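Local coordinates for protein prenylcyclase (Actinoplanes teichomyceticus, PDB 6IJ1) that probably acts on a prenyl (isoprenoid) substrate as a cyclase or transferase, at residues G188-L200 against S288-P301. Numbering follows the deposited sequence.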
loop_
_atom_site.group_PDB
_atom_site.type_symbol
_atom_site.label_atom_id
_atom_site.label_comp_id
_atom_site.label_asym_id
_atom_site.label_seq_id
_atom_site.Cartn_x
_atom_site.Cartn_y
_atom_site.Cartn_z
ATOM N N GLY A 188 -8.995 15.824 7.763
ATOM C CA GLY A 188 -7.693 15.293 8.128
ATOM C C GLY A 188 -7.247 14.049 7.353
ATOM O O GLY A 188 -6.077 13.689 7.409
ATOM N N GLU A 189 -8.166 13.370 6.694
ATOM C CA GLU A 189 -7.773 12.194 5.942
ATOM C C GLU A 189 -7.426 12.509 4.510
ATOM O O GLU A 189 -7.767 13.552 3.940
ATOM C CB GLU A 189 -8.905 11.160 5.963
ATOM C CG GLU A 189 -10.004 11.342 4.955
ATOM C CD GLU A 189 -11.091 12.319 5.387
ATOM O OE1 GLU A 189 -10.845 13.279 6.180
ATOM O OE2 GLU A 189 -12.231 12.095 4.900
ATOM N N TRP A 190 -6.775 11.530 3.872
ATOM C CA TRP A 190 -6.586 11.592 2.436
ATOM C C TRP A 190 -7.462 10.557 1.765
ATOM O O TRP A 190 -7.565 9.441 2.267
ATOM C CB TRP A 190 -5.149 11.290 2.041
ATOM C CG TRP A 190 -4.153 12.437 2.252
ATOM C CD1 TRP A 190 -3.771 13.320 1.286
ATOM C CD2 TRP A 190 -3.412 12.775 3.441
ATOM N NE1 TRP A 190 -2.832 14.196 1.785
ATOM C CE2 TRP A 190 -2.601 13.908 3.106
ATOM C CE3 TRP A 190 -3.413 12.307 4.758
ATOM C CZ2 TRP A 190 -1.749 14.526 4.007
ATOM C CZ3 TRP A 190 -2.511 12.892 5.678
ATOM C CH2 TRP A 190 -1.703 14.007 5.280
ATOM N N PRO A 191 -8.000 10.861 0.608
ATOM C CA PRO A 191 -8.764 9.881 -0.147
ATOM C C PRO A 191 -7.833 8.933 -0.900
ATOM O O PRO A 191 -6.656 9.206 -1.083
ATOM C CB PRO A 191 -9.536 10.780 -1.114
ATOM C CG PRO A 191 -8.543 11.836 -1.436
ATOM C CD PRO A 191 -7.922 12.168 -0.096
ATOM N N ALA A 192 -8.390 7.800 -1.343
ATOM C CA ALA A 192 -7.652 6.789 -2.091
ATOM C C ALA A 192 -8.374 6.581 -3.416
ATOM O O ALA A 192 -9.595 6.719 -3.487
ATOM C CB ALA A 192 -7.600 5.443 -1.357
ATOM N N TYR A 193 -7.618 6.232 -4.456
ATOM C CA TYR A 193 -8.236 5.842 -5.711
ATOM C C TYR A 193 -8.519 4.356 -5.736
ATOM O O TYR A 193 -9.674 3.953 -5.960
ATOM C CB TYR A 193 -7.307 6.229 -6.867
ATOM C CG TYR A 193 -7.904 6.030 -8.264
ATOM C CD1 TYR A 193 -8.842 6.956 -8.798
ATOM C CD2 TYR A 193 -7.506 4.938 -9.059
ATOM C CE1 TYR A 193 -9.321 6.767 -10.115
ATOM C CE2 TYR A 193 -7.985 4.778 -10.381
ATOM C CZ TYR A 193 -8.903 5.710 -10.865
ATOM O OH TYR A 193 -9.341 5.494 -12.161
ATOM N N TRP A 194 -7.518 3.526 -5.448
ATOM C CA TRP A 194 -7.640 2.088 -5.593
ATOM C C TRP A 194 -8.184 1.376 -4.362
ATOM O O TRP A 194 -8.253 0.143 -4.402
ATOM C CB TRP A 194 -6.280 1.443 -5.961
ATOM C CG TRP A 194 -5.680 1.978 -7.256
ATOM C CD1 TRP A 194 -4.628 2.811 -7.378
ATOM C CD2 TRP A 194 -6.088 1.627 -8.588
ATOM N NE1 TRP A 194 -4.340 3.032 -8.724
ATOM C CE2 TRP A 194 -5.242 2.316 -9.478
ATOM C CE3 TRP A 194 -7.085 0.797 -9.098
ATOM C CZ2 TRP A 194 -5.348 2.213 -10.851
ATOM C CZ3 TRP A 194 -7.199 0.685 -10.480
ATOM C CH2 TRP A 194 -6.348 1.399 -11.336
ATOM N N TRP A 195 -8.441 2.074 -3.264
ATOM C CA TRP A 195 -8.745 1.387 -2.005
ATOM C C TRP A 195 -10.052 1.899 -1.450
ATOM O O TRP A 195 -10.352 3.089 -1.507
ATOM C CB TRP A 195 -7.624 1.601 -0.955
ATOM C CG TRP A 195 -6.334 1.073 -1.494
ATOM C CD1 TRP A 195 -5.363 1.788 -2.179
ATOM C CD2 TRP A 195 -5.825 -0.280 -1.382
ATOM N NE1 TRP A 195 -4.314 0.944 -2.527
ATOM C CE2 TRP A 195 -4.566 -0.323 -2.035
ATOM C CE3 TRP A 195 -6.326 -1.471 -0.819
ATOM C CZ2 TRP A 195 -3.828 -1.504 -2.153
ATOM C CZ3 TRP A 195 -5.574 -2.632 -0.920
ATOM C CH2 TRP A 195 -4.339 -2.659 -1.571
ATOM N N ILE A 196 -10.840 0.960 -0.893
ATOM C CA ILE A 196 -12.097 1.291 -0.229
ATOM C C ILE A 196 -11.863 2.105 1.050
ATOM O O ILE A 196 -12.669 2.964 1.391
ATOM C CB ILE A 196 -12.814 -0.041 0.093
ATOM C CG1 ILE A 196 -13.318 -0.645 -1.218
ATOM C CG2 ILE A 196 -13.910 0.181 1.111
ATOM C CD1 ILE A 196 -14.451 0.152 -1.849
ATOM N N ASP A 197 -10.785 1.829 1.759
ATOM C CA ASP A 197 -10.539 2.384 3.082
ATOM C C ASP A 197 -9.620 3.599 2.964
ATOM O O ASP A 197 -8.456 3.421 2.619
ATOM C CB ASP A 197 -9.892 1.336 3.988
ATOM C CG ASP A 197 -10.761 0.094 4.146
ATOM O OD1 ASP A 197 -11.960 0.222 4.508
ATOM O OD2 ASP A 197 -10.247 -1.026 3.924
ATOM N N PRO A 198 -10.078 4.806 3.290
ATOM C CA PRO A 198 -9.173 5.967 3.279
ATOM C C PRO A 198 -8.107 5.866 4.340
ATOM O O PRO A 198 -7.124 6.636 4.271
ATOM C CB PRO A 198 -10.115 7.143 3.539
ATOM C CG PRO A 198 -11.258 6.547 4.327
ATOM C CD PRO A 198 -11.447 5.165 3.657
ATOM N N GLU A 199 -8.247 4.941 5.304
ATOM C CA GLU A 199 -7.122 4.694 6.196
ATOM C C GLU A 199 -5.847 4.325 5.444
ATOM O O GLU A 199 -4.754 4.556 5.960
ATOM C CB GLU A 199 -7.473 3.562 7.175
ATOM C CG GLU A 199 -8.611 3.914 8.206
ATOM C CD GLU A 199 -10.017 3.821 7.641
ATOM O OE1 GLU A 199 -10.238 3.549 6.445
ATOM O OE2 GLU A 199 -10.951 4.102 8.445
ATOM N N LEU A 200 -5.944 3.679 4.273
ATOM C CA LEU A 200 -4.740 3.289 3.561
ATOM C C LEU A 200 -3.993 4.504 3.052
ATOM O O LEU A 200 -2.798 4.644 3.369
ATOM C CB LEU A 200 -5.140 2.318 2.438
ATOM C CG LEU A 200 -4.063 1.807 1.481
ATOM C CD1 LEU A 200 -3.498 2.903 0.422
ATOM C CD2 LEU A 200 -2.929 1.139 2.229
ATOM N N SER A 288 -8.693 -8.493 4.250
ATOM C CA SER A 288 -9.498 -7.284 4.329
ATOM C C SER A 288 -8.819 -6.144 3.576
ATOM O O SER A 288 -9.241 -4.982 3.715
ATOM C CB SER A 288 -9.728 -6.938 5.824
ATOM O OG SER A 288 -8.524 -7.063 6.596
ATOM N N ALA A 289 -7.835 -6.446 2.740
ATOM C CA ALA A 289 -7.170 -5.402 1.959
ATOM C C ALA A 289 -8.007 -5.196 0.692
ATOM O O ALA A 289 -7.728 -5.745 -0.375
ATOM C CB ALA A 289 -5.716 -5.812 1.668
ATOM N N ARG A 290 -9.074 -4.413 0.841
ATOM C CA ARG A 290 -10.142 -4.368 -0.162
ATOM C C ARG A 290 -9.787 -3.321 -1.208
ATOM O O ARG A 290 -9.804 -2.113 -0.930
ATOM C CB ARG A 290 -11.502 -4.058 0.489
ATOM C CG ARG A 290 -11.906 -5.083 1.590
ATOM C CD ARG A 290 -11.812 -6.571 1.111
ATOM N NE ARG A 290 -12.957 -7.003 0.323
ATOM C CZ ARG A 290 -14.108 -7.488 0.858
ATOM N NH1 ARG A 290 -14.304 -7.508 2.114
ATOM N NH2 ARG A 290 -15.094 -7.834 0.096
ATOM N N LEU A 291 -9.435 -3.814 -2.378
ATOM C CA LEU A 291 -8.917 -3.023 -3.491
ATOM C C LEU A 291 -10.063 -2.836 -4.465
ATOM O O LEU A 291 -10.665 -3.821 -4.905
ATOM C CB LEU A 291 -7.758 -3.801 -4.130
ATOM C CG LEU A 291 -6.773 -3.209 -5.119
ATOM C CD1 LEU A 291 -5.819 -4.343 -5.437
ATOM C CD2 LEU A 291 -7.589 -2.846 -6.333
ATOM N N ARG A 292 -10.363 -1.602 -4.836
ATOM C CA ARG A 292 -11.403 -1.399 -5.851
ATOM C C ARG A 292 -10.733 -1.175 -7.198
ATOM O O ARG A 292 -9.933 -0.230 -7.357
ATOM C CB ARG A 292 -12.343 -0.269 -5.473
ATOM C CG ARG A 292 -11.703 1.087 -5.240
ATOM C CD ARG A 292 -12.731 2.098 -4.721
ATOM N NE ARG A 292 -12.144 3.414 -4.538
ATOM C CZ ARG A 292 -12.738 4.410 -3.906
ATOM N NH1 ARG A 292 -14.006 4.276 -3.440
ATOM N NH2 ARG A 292 -12.111 5.565 -3.712
ATOM N N MET A 293 -11.017 -2.069 -8.139
ATOM C CA MET A 293 -10.464 -1.942 -9.492
ATOM C C MET A 293 -11.310 -0.917 -10.253
ATOM O O MET A 293 -12.273 -1.243 -10.969
ATOM C CB MET A 293 -10.438 -3.306 -10.197
ATOM C CG MET A 293 -9.347 -4.237 -9.760
ATOM S SD MET A 293 -7.722 -3.485 -10.027
ATOM C CE MET A 293 -7.840 -3.136 -11.762
ATOM N N VAL A 294 -10.969 0.361 -10.047
ATOM C CA VAL A 294 -11.728 1.446 -10.657
ATOM C C VAL A 294 -11.776 1.252 -12.163
ATOM O O VAL A 294 -10.820 0.803 -12.802
ATOM C CB VAL A 294 -11.045 2.790 -10.336
ATOM C CG1 VAL A 294 -11.935 3.999 -10.792
ATOM C CG2 VAL A 294 -10.836 2.944 -8.815
ATOM N N LEU A 295 -12.907 1.628 -12.744
ATOM C CA LEU A 295 -12.994 1.479 -14.185
ATOM C C LEU A 295 -12.037 2.466 -14.842
ATOM O O LEU A 295 -11.881 3.568 -14.348
ATOM C CB LEU A 295 -14.427 1.717 -14.676
ATOM C CG LEU A 295 -15.372 0.563 -14.230
ATOM C CD1 LEU A 295 -16.798 1.084 -14.279
ATOM C CD2 LEU A 295 -15.128 -0.725 -14.982
ATOM N N PRO A 296 -11.451 2.100 -15.984
ATOM C CA PRO A 296 -10.365 2.917 -16.578
ATOM C C PRO A 296 -10.733 4.355 -16.887
ATOM O O PRO A 296 -9.852 5.238 -16.847
ATOM C CB PRO A 296 -10.035 2.161 -17.862
ATOM C CG PRO A 296 -10.290 0.714 -17.466
ATOM C CD PRO A 296 -11.460 0.739 -16.528
ATOM N N TRP A 297 -12.000 4.633 -17.184
ATOM C CA TRP A 297 -12.435 5.968 -17.531
ATOM C C TRP A 297 -13.004 6.695 -16.351
ATOM O O TRP A 297 -13.402 7.860 -16.473
ATOM C CB TRP A 297 -13.503 5.840 -18.658
ATOM C CG TRP A 297 -14.646 4.860 -18.315
ATOM C CD1 TRP A 297 -15.828 5.167 -17.723
ATOM C CD2 TRP A 297 -14.657 3.459 -18.525
ATOM N NE1 TRP A 297 -16.610 4.005 -17.543
ATOM C CE2 TRP A 297 -15.884 2.956 -18.022
ATOM C CE3 TRP A 297 -13.738 2.556 -19.049
ATOM C CZ2 TRP A 297 -16.213 1.587 -18.066
ATOM C CZ3 TRP A 297 -14.076 1.189 -19.092
ATOM C CH2 TRP A 297 -15.313 0.739 -18.600
ATOM N N GLU A 298 -13.022 6.056 -15.166
ATOM C CA GLU A 298 -13.657 6.653 -14.014
ATOM C C GLU A 298 -12.654 7.473 -13.211
ATOM O O GLU A 298 -11.588 6.962 -12.834
ATOM C CB GLU A 298 -14.257 5.557 -13.141
ATOM C CG GLU A 298 -14.796 6.038 -11.875
ATOM C CD GLU A 298 -16.020 6.932 -12.008
ATOM O OE1 GLU A 298 -17.110 6.414 -12.402
ATOM O OE2 GLU A 298 -15.920 8.119 -11.724
ATOM N N THR A 299 -12.964 8.759 -13.001
ATOM C CA THR A 299 -12.119 9.633 -12.193
ATOM C C THR A 299 -12.632 9.846 -10.791
ATOM O O THR A 299 -11.930 10.427 -9.957
ATOM C CB THR A 299 -11.943 11.011 -12.847
ATOM O OG1 THR A 299 -13.202 11.691 -12.846
ATOM C CG2 THR A 299 -11.519 10.827 -14.273
ATOM N N ASP A 300 -13.808 9.361 -10.475
ATOM C CA ASP A 300 -14.436 9.655 -9.190
ATOM C C ASP A 300 -15.009 8.380 -8.587
ATOM O O ASP A 300 -16.226 8.254 -8.429
ATOM C CB ASP A 300 -15.531 10.692 -9.454
ATOM C CG ASP A 300 -16.214 11.194 -8.224
ATOM O OD1 ASP A 300 -15.663 11.112 -7.102
ATOM O OD2 ASP A 300 -17.354 11.696 -8.393
ATOM N N PRO A 301 -14.160 7.394 -8.257
ATOM C CA PRO A 301 -14.709 6.125 -7.772
ATOM C C PRO A 301 -15.548 6.248 -6.507
ATOM O O PRO A 301 -16.400 5.372 -6.294
ATOM C CB PRO A 301 -13.441 5.249 -7.553
ATOM C CG PRO A 301 -12.330 6.249 -7.311
ATOM C CD PRO A 301 -12.679 7.357 -8.322
HETATM O O HOH W 1 -11.033 -3.319 4.924
HETATM O O HOH W 2 -9.237 -0.661 1.381
#
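Trp-195 and Leu-291 meet as a single antiparallel beta bridge, their CA atoms 4.7 Å apart, where the loop leading into helix 198-209 of this largely helical protein lies along the short strand 291-292. Arg-292 N donates to Trp-194 O and Ile-196 N to Arg-290 O, so Trp-195 and Leu-291 form a non-hydrogen-bonded pair. The guanidinium of Arg-292 then clasps the same loop edge-on. Its NE bonds Tyr-193 O at 2.9 Å, nearly straight at 169°. NH2 takes Ala-192 O at 2.8 Å with a more bent 136°. Both acceptors lie near the guanidinium plane, whose two faces meet Trp-195 O and Pro-301 CB. The Arg-292 chain starts with CG between the backbone N and the carbonyl carbon, then runs extended to NE, which delivers the group there; a salt bridge from NH2 to Asp-302 probably helps fix its rotation.

The aromatic side chains pack next to this grip. Val-294 CG2 sits over one face of the Tyr-193 ring, 3.9 Å from its centroid, a CH-pi contact. Tyr-193 OH donates to Glu-298 O at 2.8 Å, the C=O...OH angle being 172°. Met-293 SD approaches Trp-194 obliquely as a Met-aromatic contact, and Trp-194 NE1 is hydrogen-bonded to Thr-131 OG1. Farther out, one water links Asp-197 OD2 to Arg-290 O, and a second donates to both Asp-197 OD2 and Ser-288 O, 2.7 Å from the latter.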